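Local coordinates for protein bacteriohemerythrin (Methylococcus capsulatus, PDB 4XPX) that binds oxygen reversibly at a site of two iron atoms and may store it or deliver it to oxygen-requiring enzymes, at residues T4-A7 with A8-G11; G15-D18 with D19-T23; A74-K77 with A78-K82; V101-D104 with T105-F108; R110-L113 with V114-P118. All coordinates share one frame; numbering follows the deposited sequence.

Contact 1. Residues T4-A7 with A8-G11; sequences TWTA and AEFG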
loop_
_atom_site.group_PDB
_atom_site.type_symbol
_atom_site.label_atom_id
_atom_site.label_comp_id
_atom_site.label_asym_id
_atom_site.label_seq_id
_atom_site.Cartn_x
_atom_site.Cartn_y
_atom_site.Cartn_z
ATOM N N THR A 4 -4.721 -11.002 4.952
ATOM C CA THR A 4 -6.006 -10.982 5.650
ATOM C C THR A 4 -6.042 -9.785 6.581
ATOM O O THR A 4 -5.166 -9.631 7.444
ATOM C CB THR A 4 -6.215 -12.245 6.497
ATOM O OG1 THR A 4 -6.221 -13.383 5.626
ATOM C CG2 THR A 4 -7.516 -12.224 7.224
ATOM N N TRP A 5 -6.975 -8.880 6.411
ATOM C CA TRP A 5 -7.154 -7.730 7.292
ATOM C C TRP A 5 -7.936 -8.142 8.511
ATOM O O TRP A 5 -8.999 -8.786 8.374
ATOM C CB TRP A 5 -7.852 -6.614 6.508
ATOM C CG TRP A 5 -7.881 -5.307 7.301
ATOM C CD1 TRP A 5 -7.039 -4.235 7.065
ATOM C CD2 TRP A 5 -8.826 -4.856 8.280
ATOM N NE1 TRP A 5 -7.391 -3.191 7.885
ATOM C CE2 TRP A 5 -8.456 -3.566 8.654
ATOM C CE3 TRP A 5 -9.924 -5.469 8.951
ATOM C CZ2 TRP A 5 -9.153 -2.809 9.623
ATOM C CZ3 TRP A 5 -10.601 -4.723 9.893
ATOM C CH2 TRP A 5 -10.221 -3.443 10.224
ATOM N N THR A 6 -7.464 -7.754 9.688
ATOM C CA THR A 6 -8.288 -7.862 10.889
ATOM C C THR A 6 -8.111 -6.573 11.675
ATOM O O THR A 6 -7.084 -5.920 11.561
ATOM C CB THR A 6 -7.879 -9.040 11.826
ATOM O OG1 THR A 6 -6.659 -8.740 12.431
ATOM C CG2 THR A 6 -7.820 -10.346 11.072
ATOM N N ALA A 7 -9.087 -6.247 12.517
ATOM C CA ALA A 7 -9.019 -5.034 13.311
ATOM C C ALA A 7 -7.905 -5.124 14.340
ATOM O O ALA A 7 -7.225 -4.140 14.618
ATOM C CB ALA A 7 -10.352 -4.745 13.948
ATOM N N ALA A 8 -7.759 -6.283 15.013
ATOM C CA ALA A 8 -6.718 -6.417 15.995
ATOM C C ALA A 8 -5.334 -6.092 15.440
ATOM O O ALA A 8 -4.465 -5.451 16.045
ATOM C CB ALA A 8 -6.666 -7.829 16.616
ATOM N N GLU A 9 -5.066 -6.610 14.216
ATOM C CA GLU A 9 -3.731 -6.371 13.648
ATOM C C GLU A 9 -3.586 -4.947 13.102
ATOM O O GLU A 9 -2.545 -4.360 13.241
ATOM C CB GLU A 9 -3.486 -7.361 12.513
ATOM C CG GLU A 9 -3.287 -8.819 12.868
ATOM C CD GLU A 9 -3.579 -9.786 11.494
ATOM O OE1 GLU A 9 -4.696 -10.096 11.137
ATOM O OE2 GLU A 9 -2.541 -9.988 10.982
ATOM N N PHE A 10 -4.680 -4.468 12.434
ATOM C CA PHE A 10 -4.505 -3.360 11.522
ATOM C C PHE A 10 -5.444 -2.236 11.755
ATOM O O PHE A 10 -5.310 -1.160 11.091
ATOM C CB PHE A 10 -4.630 -3.806 10.062
ATOM C CG PHE A 10 -3.627 -4.869 9.682
ATOM C CD1 PHE A 10 -2.280 -4.648 9.858
ATOM C CD2 PHE A 10 -4.037 -6.076 9.179
ATOM C CE1 PHE A 10 -1.381 -5.633 9.561
ATOM C CE2 PHE A 10 -3.126 -7.110 8.945
ATOM C CZ PHE A 10 -1.782 -6.845 9.122
ATOM N N GLY A 11 -6.427 -2.339 12.649
ATOM C CA GLY A 11 -7.376 -1.255 12.813
ATOM C C GLY A 11 -6.763 0.009 13.298
ATOM O O GLY A 11 -6.046 -0.020 14.283
HETATM O O HOH W 1 -3.072 -10.964 8.653
HETATM O O HOH W 2 -6.502 -0.518 8.771
HETATM O O HOH W 3 -5.719 -2.264 15.974
#
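Thr6 and Glu9 exchange hydrogen bonds at the start of the short helix 7-10. Thr6 is the N-cap: its OG1, set between the backbone N and the carbonyl carbon (chi1 71°), accepts from Glu9 N at 3.2 Å. The same hydroxyl gives its proton to Glu9 OE1, 2.7 Å from Thr6 OG1, on the anti lone pair of the carboxylate. Each residue thus serves the other as donor and acceptor. Backbone bonds close the turn, Phe10 N to Thr6 O and Gly11 N to Ala7 O.

Waters extend the polar links. One donates to both Thr4 O and Glu9 OE2; another accepts from Trp5 NE1 and donates to Phe10 O.

In the ring packing, Trp5 NE1 lies 3.6 Å from Phe10 CB, and the indole and phenyl planes meet obliquely at 43°. A polar atom, Thr4 O, touches the phenyl edge at Phe10 CE2, 3.6 Å away and in the ring plane, while Glu9 CB covers one face.

The turn lies on the bundle surface. Trp5 rests on Lys22, in a cation-pi contact, and on Phe25 and His21 of helix 15-34, whereas Phe10 reaches Val114, Ile117 and Pro118 of helix 103-121.

Contact 2. Residues G15-D18 with D19-T23; sequences GFAD and DQHKT. With FE2 (Fe (II) ion), chain C.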
loop_
_atom_site.group_PDB
_atom_site.type_symbol
_atom_site.label_atom_id
_atom_site.label_comp_id
_atom_site.label_asym_id
_atom_site.label_seq_id
_atom_site.Cartn_x
_atom_site.Cartn_y
_atom_site.Cartn_z
ATOM N N GLY A 15 -11.985 5.504 9.891
ATOM C CA GLY A 15 -12.784 4.670 8.939
ATOM C C GLY A 15 -12.259 4.728 7.526
ATOM O O GLY A 15 -12.153 3.649 6.887
ATOM N N PHE A 16 -11.917 5.888 6.980
ATOM C CA PHE A 16 -11.519 5.917 5.585
ATOM C C PHE A 16 -10.260 5.107 5.408
ATOM O O PHE A 16 -10.088 4.474 4.326
ATOM C CB PHE A 16 -11.380 7.309 5.009
ATOM C CG PHE A 16 -10.048 8.014 5.345
ATOM C CD1 PHE A 16 -9.948 8.860 6.465
ATOM C CD2 PHE A 16 -8.838 7.824 4.571
ATOM C CE1 PHE A 16 -8.736 9.448 6.791
ATOM C CE2 PHE A 16 -7.674 8.426 4.918
ATOM C CZ PHE A 16 -7.628 9.276 5.981
ATOM N N ALA A 17 -9.352 5.166 6.352
ATOM C CA ALA A 17 -8.101 4.505 6.231
ATOM C C ALA A 17 -8.253 3.035 6.306
ATOM O O ALA A 17 -7.658 2.262 5.516
ATOM C CB ALA A 17 -7.141 4.981 7.303
ATOM N N ASP A 18 -9.051 2.536 7.230
ATOM C CA ASP A 18 -9.324 1.118 7.291
ATOM C C ASP A 18 -9.924 0.605 5.987
ATOM O O ASP A 18 -9.553 -0.476 5.501
ATOM C CB ASP A 18 -10.265 0.782 8.425
ATOM C CG ASP A 18 -9.632 0.988 9.825
ATOM O OD1 ASP A 18 -8.445 1.031 10.015
ATOM O OD2 ASP A 18 -10.517 1.041 10.763
ATOM N N ASP A 19 -10.860 1.364 5.404
ATOM C CA ASP A 19 -11.474 0.941 4.156
ATOM C C ASP A 19 -10.483 0.894 3.018
ATOM O O ASP A 19 -10.468 -0.082 2.211
ATOM C CB ASP A 19 -12.604 1.897 3.795
ATOM C CG ASP A 19 -13.818 1.715 4.669
ATOM O OD1 ASP A 19 -13.954 0.691 5.361
ATOM O OD2 ASP A 19 -14.610 2.713 4.701
ATOM N N GLN A 20 -9.631 1.908 2.930
ATOM C CA GLN A 20 -8.608 1.902 1.869
ATOM C C GLN A 20 -7.617 0.780 2.086
ATOM O O GLN A 20 -7.177 0.139 1.114
ATOM C CB GLN A 20 -7.894 3.296 1.789
ATOM C CG GLN A 20 -8.842 4.382 1.311
ATOM C CD GLN A 20 -8.181 5.736 1.244
ATOM O OE1 GLN A 20 -7.239 6.046 1.895
ATOM N NE2 GLN A 20 -8.648 6.540 0.286
ATOM N N HIS A 21 -7.253 0.510 3.345
ATOM C CA HIS A 21 -6.358 -0.647 3.603
ATOM C C HIS A 21 -6.973 -1.935 3.137
ATOM O O HIS A 21 -6.315 -2.806 2.549
ATOM C CB HIS A 21 -5.993 -0.722 5.072
ATOM C CG HIS A 21 -5.134 0.417 5.523
ATOM N ND1 HIS A 21 -5.065 0.838 6.837
ATOM C CD2 HIS A 21 -4.270 1.233 4.824
ATOM C CE1 HIS A 21 -4.169 1.835 6.898
ATOM N NE2 HIS A 21 -3.678 2.127 5.701
ATOM N N LYS A 22 -8.287 -2.123 3.425
ATOM C CA LYS A 22 -8.951 -3.375 2.995
ATOM C C LYS A 22 -8.928 -3.481 1.487
ATOM O O LYS A 22 -8.687 -4.618 0.939
ATOM C CB LYS A 22 -10.364 -3.433 3.544
ATOM C CG LYS A 22 -10.446 -3.608 5.028
ATOM C CD LYS A 22 -11.857 -3.422 5.509
ATOM C CE LYS A 22 -11.886 -3.244 6.929
ATOM N NZ LYS A 22 -13.241 -3.252 7.528
ATOM N N THR A 23 -9.141 -2.369 0.742
ATOM C CA THR A 23 -9.023 -2.443 -0.706
ATOM C C THR A 23 -7.617 -2.787 -1.139
ATOM O O THR A 23 -7.435 -3.643 -2.047
ATOM C CB THR A 23 -9.438 -1.092 -1.324
ATOM O OG1 THR A 23 -10.830 -0.858 -1.095
ATOM C CG2 THR A 23 -9.146 -1.031 -2.814
HETATM FE FE FE2 C . -2.069 3.382 5.231
HETATM O O HOH W 4 -14.087 1.490 7.983
HETATM O O HOH W 2 -6.502 -0.518 8.771
HETATM O O HOH W 5 -0.303 3.963 4.539
HETATM O O HOH W 6 -0.935 1.463 4.066
#
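Four successive i to i+4 bonds join residues 15-18 to 19-23 in the first turns of helix 15-34: Asp19 N to Gly15 O, Gln20 N to Phe16 O, His21 N to Ala17 O and Lys22 N to Asp18 O. The His21 N to Ala17 O bond is 2.8 Å long, with an N-H...O angle of 163°.

Ala17 O also lies over one face of the His21 imidazole, 3.1 Å from its plane and displaced from the ring centre. His21 CG is anti to the carbonyl carbon (chi1 -67°), which folds the ring back over that oxygen and sends His21 NE2 to an iron 2.1 Å away. At the ring edge, His21 ND1 donates to a water in the ring plane, 2.8 Å from His21 ND1, and this water donates in turn to Asp18 OD1. Asp18 OD1 is also hydrogen-bonded to Thr12 OG1. Gln20 OE1 approaches the edge of the Phe16 ring, 3.6 Å from Phe16 CD2, with amide and ring planes nearly perpendicular; its hydrogen bond, however, goes to His57 ND1. At the surface, a water bridges Gly15 O and Asp19 OD1.

His57, Glu61 and Asp121 bind the same iron. The water relay, with the iron bond, restrains His21, and the Gln20 bond is positioned to orient His57; through the water, the Asp18 carboxylate would probably make His21 a somewhat stronger donor to the metal.

Contact 3. Residues A74-K77 with A78-K82; sequences AAHK and AEHDK. With FE2 (Fe (II) ion), chain B.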
loop_
_atom_site.group_PDB
_atom_site.type_symbol
_atom_site.label_atom_id
_atom_site.label_comp_id
_atom_site.label_asym_id
_atom_site.label_seq_id
_atom_site.Cartn_x
_atom_site.Cartn_y
_atom_site.Cartn_z
ATOM N N ALA A 74 5.458 14.647 8.661
ATOM C CA ALA A 74 6.562 14.642 7.677
ATOM C C ALA A 74 7.288 13.333 7.694
ATOM O O ALA A 74 7.621 12.807 6.574
ATOM C CB ALA A 74 7.518 15.812 7.963
ATOM N N ALA A 75 7.494 12.740 8.823
ATOM C CA ALA A 75 8.207 11.409 8.860
ATOM C C ALA A 75 7.311 10.363 8.196
ATOM O O ALA A 75 7.798 9.489 7.454
ATOM C CB ALA A 75 8.527 11.006 10.301
ATOM N N HIS A 76 6.023 10.420 8.448
ATOM C CA HIS A 76 5.115 9.448 7.849
ATOM C C HIS A 76 5.098 9.595 6.360
ATOM O O HIS A 76 5.221 8.583 5.595
ATOM C CB HIS A 76 3.751 9.649 8.473
ATOM C CG HIS A 76 2.761 8.600 8.150
ATOM N ND1 HIS A 76 1.846 8.216 9.099
ATOM C CD2 HIS A 76 2.470 7.886 7.020
ATOM C CE1 HIS A 76 1.072 7.271 8.514
ATOM N NE2 HIS A 76 1.392 7.063 7.265
ATOM N N LYS A 77 4.990 10.817 5.843
ATOM C CA LYS A 77 5.058 11.037 4.398
ATOM C C LYS A 77 6.337 10.526 3.830
ATOM O O LYS A 77 6.356 10.000 2.691
ATOM C CB LYS A 77 4.863 12.501 4.084
ATOM C CG LYS A 77 4.901 12.798 2.596
ATOM C CD LYS A 77 4.518 14.199 2.272
ATOM C CE LYS A 77 4.387 14.469 0.779
ATOM N NZ LYS A 77 5.638 14.283 0.094
ATOM N N ALA A 78 7.456 10.699 4.533
ATOM C CA ALA A 78 8.743 10.169 4.019
ATOM C C ALA A 78 8.703 8.691 3.824
ATOM O O ALA A 78 9.278 8.162 2.850
ATOM C CB ALA A 78 9.869 10.623 4.913
ATOM N N GLU A 79 8.062 7.947 4.728
ATOM C CA GLU A 79 7.907 6.498 4.542
ATOM C C GLU A 79 7.120 6.185 3.292
ATOM O O GLU A 79 7.481 5.319 2.483
ATOM C CB GLU A 79 7.280 5.818 5.741
ATOM C CG GLU A 79 7.981 6.044 7.073
ATOM C CD GLU A 79 9.430 5.661 7.187
ATOM O OE1 GLU A 79 9.921 4.874 6.349
ATOM O OE2 GLU A 79 10.159 6.199 8.144
ATOM N N HIS A 80 6.012 6.875 3.113
ATOM C CA HIS A 80 5.191 6.715 1.873
ATOM C C HIS A 80 6.028 6.980 0.656
ATOM O O HIS A 80 6.002 6.189 -0.332
ATOM C CB HIS A 80 4.032 7.683 1.850
ATOM C CG HIS A 80 2.976 7.416 2.862
ATOM N ND1 HIS A 80 1.934 8.298 3.028
ATOM C CD2 HIS A 80 2.693 6.388 3.701
ATOM C CE1 HIS A 80 1.102 7.793 3.942
ATOM N NE2 HIS A 80 1.532 6.602 4.349
ATOM N N ASP A 81 6.779 8.099 0.650
ATOM C CA ASP A 81 7.481 8.522 -0.570
ATOM C C ASP A 81 8.570 7.520 -0.913
ATOM O O ASP A 81 8.770 7.278 -2.159
ATOM C CB ASP A 81 8.008 9.905 -0.395
ATOM C CG ASP A 81 6.899 10.997 -0.419
ATOM O OD1 ASP A 81 5.799 10.783 -0.890
ATOM O OD2 ASP A 81 7.191 12.118 -0.016
ATOM N N LYS A 82 9.190 6.882 0.038
ATOM C CA LYS A 82 10.204 5.873 -0.340
ATOM C C LYS A 82 9.496 4.679 -1.005
ATOM O O LYS A 82 10.046 4.159 -2.000
ATOM C CB LYS A 82 10.979 5.427 0.891
ATOM C CG LYS A 82 12.065 6.342 1.394
ATOM C CD LYS A 82 13.194 6.458 0.456
ATOM C CE LYS A 82 14.312 7.397 1.139
ATOM N NZ LYS A 82 15.401 7.505 0.085
HETATM FE FE FE2 B . 0.554 5.508 5.972
HETATM O O HOH W 7 10.257 9.143 7.906
HETATM O O HOH W 5 -0.303 3.963 4.539
#
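His76 and His80, one helical turn apart, meet edge to face and grip the same iron. Their planes stand at 78°, with the centroids 4.5 Å apart, and His76 CD2 lies over one face of the His80 ring. The first torsions differ: His76 CG is anti to the backbone N (chi1 -170°), whereas His80 CG is anti to the carbonyl carbon (chi1 -69°), and the two rings therefore converge on one point. His76 NE2 and His80 NE2 each bind the iron at 2.2 Å, and their separation of 3.0 Å is that of neighbouring ligands in one coordination shell. His80 ND1 is hydrogen-bonded to Glu62, a second-shell carboxylate that helps to hold the ring's rotation and would probably strengthen its donation to the metal.

Lys77 and Asp81 pair on another side of the helix. The lysine chain runs extended and bends at its last torsion, bringing Lys77 NZ to the syn lone pair of Asp81 OD2 in a 2.7 Å salt bridge. Replacing Lys77 by a leucine would probably leave the Asp81 carboxylate without its cationic mate and free to turn. A water donates to both Ala75 O and Glu79 OE2.

These turns belong to helix 73-95 of the four-helix hemerythrin bundle. His76 touches Val120 of helix 103-121 and Met65 of helix 40-67, the His80 ring stacks on Phe58, and Glu61, His116, Asp121 and a water complete the shell of this iron.

Contact 4. Residues V101-D104 with T105-F108; sequences VNQD and TTRF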
loop_
_atom_site.group_PDB
_atom_site.type_symbol
_atom_site.label_atom_id
_atom_site.label_comp_id
_atom_site.label_asym_id
_atom_site.label_seq_id
_atom_site.Cartn_x
_atom_site.Cartn_y
_atom_site.Cartn_z
ATOM N N VAL A 101 7.455 -9.338 -12.421
ATOM C CA VAL A 101 6.715 -9.302 -11.178
ATOM C C VAL A 101 6.378 -10.737 -10.823
ATOM O O VAL A 101 5.849 -11.476 -11.669
ATOM C CB VAL A 101 5.502 -8.397 -11.352
ATOM C CG1 VAL A 101 4.518 -8.613 -10.250
ATOM C CG2 VAL A 101 6.052 -6.911 -11.416
ATOM N N ASN A 102 6.651 -11.127 -9.576
ATOM C CA ASN A 102 6.405 -12.495 -9.122
ATOM C C ASN A 102 5.938 -12.423 -7.683
ATOM O O ASN A 102 5.669 -11.325 -7.154
ATOM C CB ASN A 102 7.612 -13.332 -9.382
ATOM C CG ASN A 102 8.806 -12.804 -8.672
ATOM O OD1 ASN A 102 8.725 -12.270 -7.551
ATOM N ND2 ASN A 102 9.993 -12.915 -9.301
ATOM N N GLN A 103 5.771 -13.562 -7.046
ATOM C CA GLN A 103 5.228 -13.581 -5.705
ATOM C C GLN A 103 6.235 -12.996 -4.670
ATOM O O GLN A 103 5.823 -12.718 -3.517
ATOM C CB GLN A 103 4.725 -14.928 -5.266
ATOM C CG GLN A 103 3.469 -15.304 -6.029
ATOM C CD GLN A 103 2.733 -16.504 -5.471
ATOM O OE1 GLN A 103 3.341 -17.369 -4.786
ATOM N NE2 GLN A 103 1.449 -16.576 -5.737
ATOM N N ASP A 104 7.534 -12.827 -5.032
ATOM C CA ASP A 104 8.362 -12.038 -4.120
ATOM C C ASP A 104 8.012 -10.579 -4.175
ATOM O O ASP A 104 8.161 -9.869 -3.150
ATOM C CB ASP A 104 9.839 -12.182 -4.474
ATOM C CG ASP A 104 10.402 -13.508 -4.141
ATOM O OD1 ASP A 104 9.723 -14.468 -3.877
ATOM O OD2 ASP A 104 11.666 -13.530 -4.058
ATOM N N THR A 105 7.504 -10.087 -5.307
ATOM C CA THR A 105 7.098 -8.713 -5.378
ATOM C C THR A 105 5.924 -8.460 -4.445
ATOM O O THR A 105 5.887 -7.483 -3.659
ATOM C CB THR A 105 6.632 -8.353 -6.826
ATOM O OG1 THR A 105 7.546 -8.913 -7.785
ATOM C CG2 THR A 105 6.447 -6.851 -6.933
ATOM N N THR A 106 4.901 -9.344 -4.522
ATOM C CA THR A 106 3.723 -9.191 -3.647
ATOM C C THR A 106 4.047 -9.474 -2.219
ATOM O O THR A 106 3.502 -8.756 -1.338
ATOM C CB THR A 106 2.591 -10.040 -4.185
ATOM O OG1 THR A 106 3.079 -11.311 -4.512
ATOM C CG2 THR A 106 1.955 -9.389 -5.393
ATOM N N ARG A 107 4.942 -10.423 -1.901
ATOM C CA ARG A 107 5.343 -10.556 -0.489
ATOM C C ARG A 107 6.084 -9.352 0.008
ATOM O O ARG A 107 5.942 -9.015 1.217
ATOM C CB ARG A 107 6.141 -11.824 -0.261
ATOM C CG ARG A 107 5.330 -13.083 -0.183
ATOM C CD ARG A 107 6.153 -14.273 0.239
ATOM N NE ARG A 107 7.053 -14.677 -0.824
ATOM C CZ ARG A 107 6.680 -15.673 -1.726
ATOM N NH1 ARG A 107 5.622 -16.293 -1.632
ATOM N NH2 ARG A 107 7.510 -15.935 -2.717
ATOM N N PHE A 108 6.837 -8.635 -0.808
ATOM C CA PHE A 108 7.483 -7.406 -0.358
ATOM C C PHE A 108 6.426 -6.383 -0.006
ATOM O O PHE A 108 6.504 -5.712 1.044
ATOM C CB PHE A 108 8.459 -6.876 -1.412
ATOM C CG PHE A 108 8.873 -5.461 -1.093
ATOM C CD1 PHE A 108 9.757 -5.218 -0.013
ATOM C CD2 PHE A 108 8.281 -4.393 -1.713
ATOM C CE1 PHE A 108 10.010 -3.866 0.365
ATOM C CE2 PHE A 108 8.593 -3.091 -1.357
ATOM C CZ PHE A 108 9.447 -2.851 -0.301
#
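Two first torsions bring Asn102 and Thr105 together: Asn102 CG sits between the backbone N and the carbonyl carbon (chi1 60°), and Thr105 OG1 is anti to the carbonyl carbon (chi1 -44°). The outcome is a capping box at the start of helix 103-121. Thr105 OG1 accepts from Asn102 N at 3.0 Å in a nearly straight bond. In return, Asn102 OD1 takes weak bonds from Asp104 N at 2.8 Å and from Thr105 N at 3.4 Å, covering first-turn amides that lack an i-4 helical carbonyl. Thr105 N also bonds to Asn102 O.

Arg107 folds back along the helix, its chain turning at the CG-CD bond. Gln103 O lies over the centre of one guanidinium face, 3.4 Å from its plane, while the edge of the group turns to Asp104: Arg107 NH2 meets Asp104 OD1 at 2.9 Å in a salt bridge. The carboxylate and guanidinium planes are 69° apart, and only one carboxylate oxygen takes part. Gln103 O takes the backbone bond from Arg107 N and also carries the guanidinium face of the same residue.

Val101 packs its CG1 beside Thr105 and reaches Leu90 and Phe94 of helix 73-95 and Ile43 and Leu47 of helix 40-67. Toward helix 15-34, Gln103 NE2 and Thr106 OG1 both hydrogen-bond to His32, which ties the beginning of helix 103-121 to that neighbour.

Contact 5. Residues R110-L113 with V114-P118; sequences RDWL and VNHIP. With FE2 (Fe (II) ion), chain B.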
loop_
_atom_site.group_PDB
_atom_site.type_symbol
_atom_site.label_atom_id
_atom_site.label_comp_id
_atom_site.label_asym_id
_atom_site.label_seq_id
_atom_site.Cartn_x
_atom_site.Cartn_y
_atom_site.Cartn_z
ATOM N N ARG A 110 3.347 -6.884 0.819
ATOM C CA ARG A 110 2.738 -7.368 2.048
ATOM C C ARG A 110 3.601 -7.026 3.260
ATOM O O ARG A 110 3.094 -6.517 4.273
ATOM C CB ARG A 110 2.481 -8.855 1.918
ATOM C CG ARG A 110 1.853 -9.553 3.135
ATOM C CD ARG A 110 2.792 -9.877 4.306
ATOM N NE ARG A 110 3.968 -10.592 3.938
ATOM C CZ ARG A 110 4.000 -11.879 3.713
ATOM N NH1 ARG A 110 2.937 -12.647 3.765
ATOM N NH2 ARG A 110 5.202 -12.369 3.382
ATOM N N ASP A 111 4.898 -7.331 3.212
ATOM C CA ASP A 111 5.800 -7.025 4.304
ATOM C C ASP A 111 5.749 -5.554 4.662
ATOM O O ASP A 111 5.702 -5.175 5.861
ATOM C CB ASP A 111 7.217 -7.444 3.992
ATOM C CG ASP A 111 7.439 -8.904 3.938
ATOM O OD1 ASP A 111 6.593 -9.687 4.422
ATOM O OD2 ASP A 111 8.531 -9.362 3.460
ATOM N N TRP A 112 5.805 -4.699 3.634
ATOM C CA TRP A 112 5.799 -3.264 3.880
ATOM C C TRP A 112 4.505 -2.883 4.592
ATOM O O TRP A 112 4.545 -2.107 5.592
ATOM C CB TRP A 112 5.956 -2.515 2.549
ATOM C CG TRP A 112 6.145 -1.047 2.725
ATOM C CD1 TRP A 112 7.363 -0.393 2.790
ATOM C CD2 TRP A 112 5.151 -0.064 2.944
ATOM N NE1 TRP A 112 7.173 0.920 2.981
ATOM C CE2 TRP A 112 5.821 1.173 3.096
ATOM C CE3 TRP A 112 3.779 -0.053 2.977
ATOM C CZ2 TRP A 112 5.160 2.379 3.322
ATOM C CZ3 TRP A 112 3.096 1.111 3.196
ATOM C CH2 TRP A 112 3.818 2.328 3.366
ATOM N N LEU A 113 3.370 -3.376 4.122
ATOM C CA LEU A 113 2.071 -3.007 4.676
ATOM C C LEU A 113 1.918 -3.519 6.102
ATOM O O LEU A 113 1.370 -2.774 6.962
ATOM C CB LEU A 113 0.947 -3.581 3.839
ATOM C CG LEU A 113 0.779 -2.925 2.419
ATOM C CD1 LEU A 113 -0.087 -3.839 1.552
ATOM C CD2 LEU A 113 0.129 -1.547 2.589
ATOM N N VAL A 114 2.293 -4.758 6.353
ATOM C CA VAL A 114 2.073 -5.343 7.659
ATOM C C VAL A 114 2.950 -4.676 8.720
ATOM O O VAL A 114 2.625 -4.776 9.913
ATOM C CB VAL A 114 2.107 -6.841 7.677
ATOM C CG1 VAL A 114 1.012 -7.395 6.693
ATOM C CG2 VAL A 114 3.304 -7.343 7.547
ATOM N N ASN A 115 4.114 -4.089 8.294
ATOM C CA ASN A 115 4.846 -3.252 9.231
ATOM C C ASN A 115 4.277 -1.838 9.311
ATOM O O ASN A 115 4.317 -1.212 10.369
ATOM C CB ASN A 115 6.329 -3.203 8.856
ATOM C CG ASN A 115 7.042 -4.513 9.125
ATOM O OD1 ASN A 115 7.349 -4.844 10.270
ATOM N ND2 ASN A 115 7.309 -5.269 8.066
ATOM N N HIS A 116 4.004 -1.211 8.172
ATOM C CA HIS A 116 3.636 0.195 8.192
ATOM C C HIS A 116 2.300 0.441 8.890
ATOM O O HIS A 116 2.157 1.424 9.619
ATOM C CB HIS A 116 3.462 0.674 6.721
ATOM C CG HIS A 116 3.149 2.134 6.584
ATOM N ND1 HIS A 116 4.108 3.128 6.612
ATOM C CD2 HIS A 116 1.957 2.747 6.422
ATOM C CE1 HIS A 116 3.492 4.296 6.439
ATOM N NE2 HIS A 116 2.191 4.134 6.311
ATOM N N ILE A 117 1.299 -0.393 8.641
ATOM C CA ILE A 117 -0.008 -0.086 9.179
ATOM C C ILE A 117 0.004 -0.091 10.717
ATOM O O ILE A 117 -0.425 0.860 11.348
ATOM C CB ILE A 117 -1.111 -0.931 8.548
ATOM C CG1 ILE A 117 -1.254 -0.583 7.075
ATOM C CG2 ILE A 117 -2.430 -0.710 9.313
ATOM C CD1 ILE A 117 -2.059 -1.591 6.283
ATOM N N PRO A 118 0.557 -1.122 11.376
ATOM C CA PRO A 118 0.528 -1.127 12.862
ATOM C C PRO A 118 1.512 -0.138 13.438
ATOM O O PRO A 118 1.228 0.387 14.538
ATOM C CB PRO A 118 0.947 -2.544 13.226
ATOM C CG PRO A 118 0.676 -3.364 12.011
ATOM C CD PRO A 118 0.952 -2.465 10.893
HETATM FE FE FE2 B . 0.554 5.508 5.972
HETATM O O HOH W 5 -0.303 3.963 4.539
#
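Val114 opens residues 114-118 with its N bonded to Arg110 O, and its CG1 lies 3.9 Å from Arg110 CD. The bent Arg110 chain turns its NE to Asp111 OD1 in a salt bridge, approaching from above the carboxylate plane.

Asn115 holds Asp111 O twice. Its backbone N and its side-chain ND2 reach that oxygen from opposite faces of the carbonyl plane, with Asn115 ND2 at 2.7 Å from Asp111 O.

His116 lies alongside Trp112, both side chains pointing the same way because each CG is anti to its own N (chi1 -177° and -172°). The imidazole and the six-membered ring of the indole form an offset stack, planes 16° apart, with Trp112 CH2 3.3 Å from His116 CG and over the centre of the imidazole. His116 CB makes a CH-pi contact with the same indole face. Putting a serine at Trp112 would probably open a gap along the imidazole face and leave His116 freer to tilt.

Ile117 N bonds to Leu113 O, and Ile117 CD1 lies 4.3 Å from Leu113 CD2. Pro118 has no N-H for the preceding turn, and the helix kinks there.

His116 NE2 binds an iron at 2.2 Å, in company with His76, His80, Glu61 and Asp121. The stack on the broad indole and the iron bond together would probably limit the rotation of the imidazole.

Overall arrangement
The di-iron site joins three of the contacts. Contacts 3 and 5 share one iron, where His76 NE2 and His80 NE2 each lie 3.2 Å from His116 NE2; contact 2 binds the other iron through His21, and one water, with Glu61 and Asp121, bridges the two metals. Contact 2 also touches contact 5 directly, His21 CG lying 3.8 Å from Ile117 CD1. Contact 1 covers both: Trp5 CZ3 is 3.6 Å from Lys22 CE and Phe10 CZ is 3.7 Å from Val114 CG1, and the water between Asp18 and His21 also serves Trp5 and Phe10. Contact 4 starts the helix that contact 5 continues, their centres 14 Å apart, and stands away from the irons.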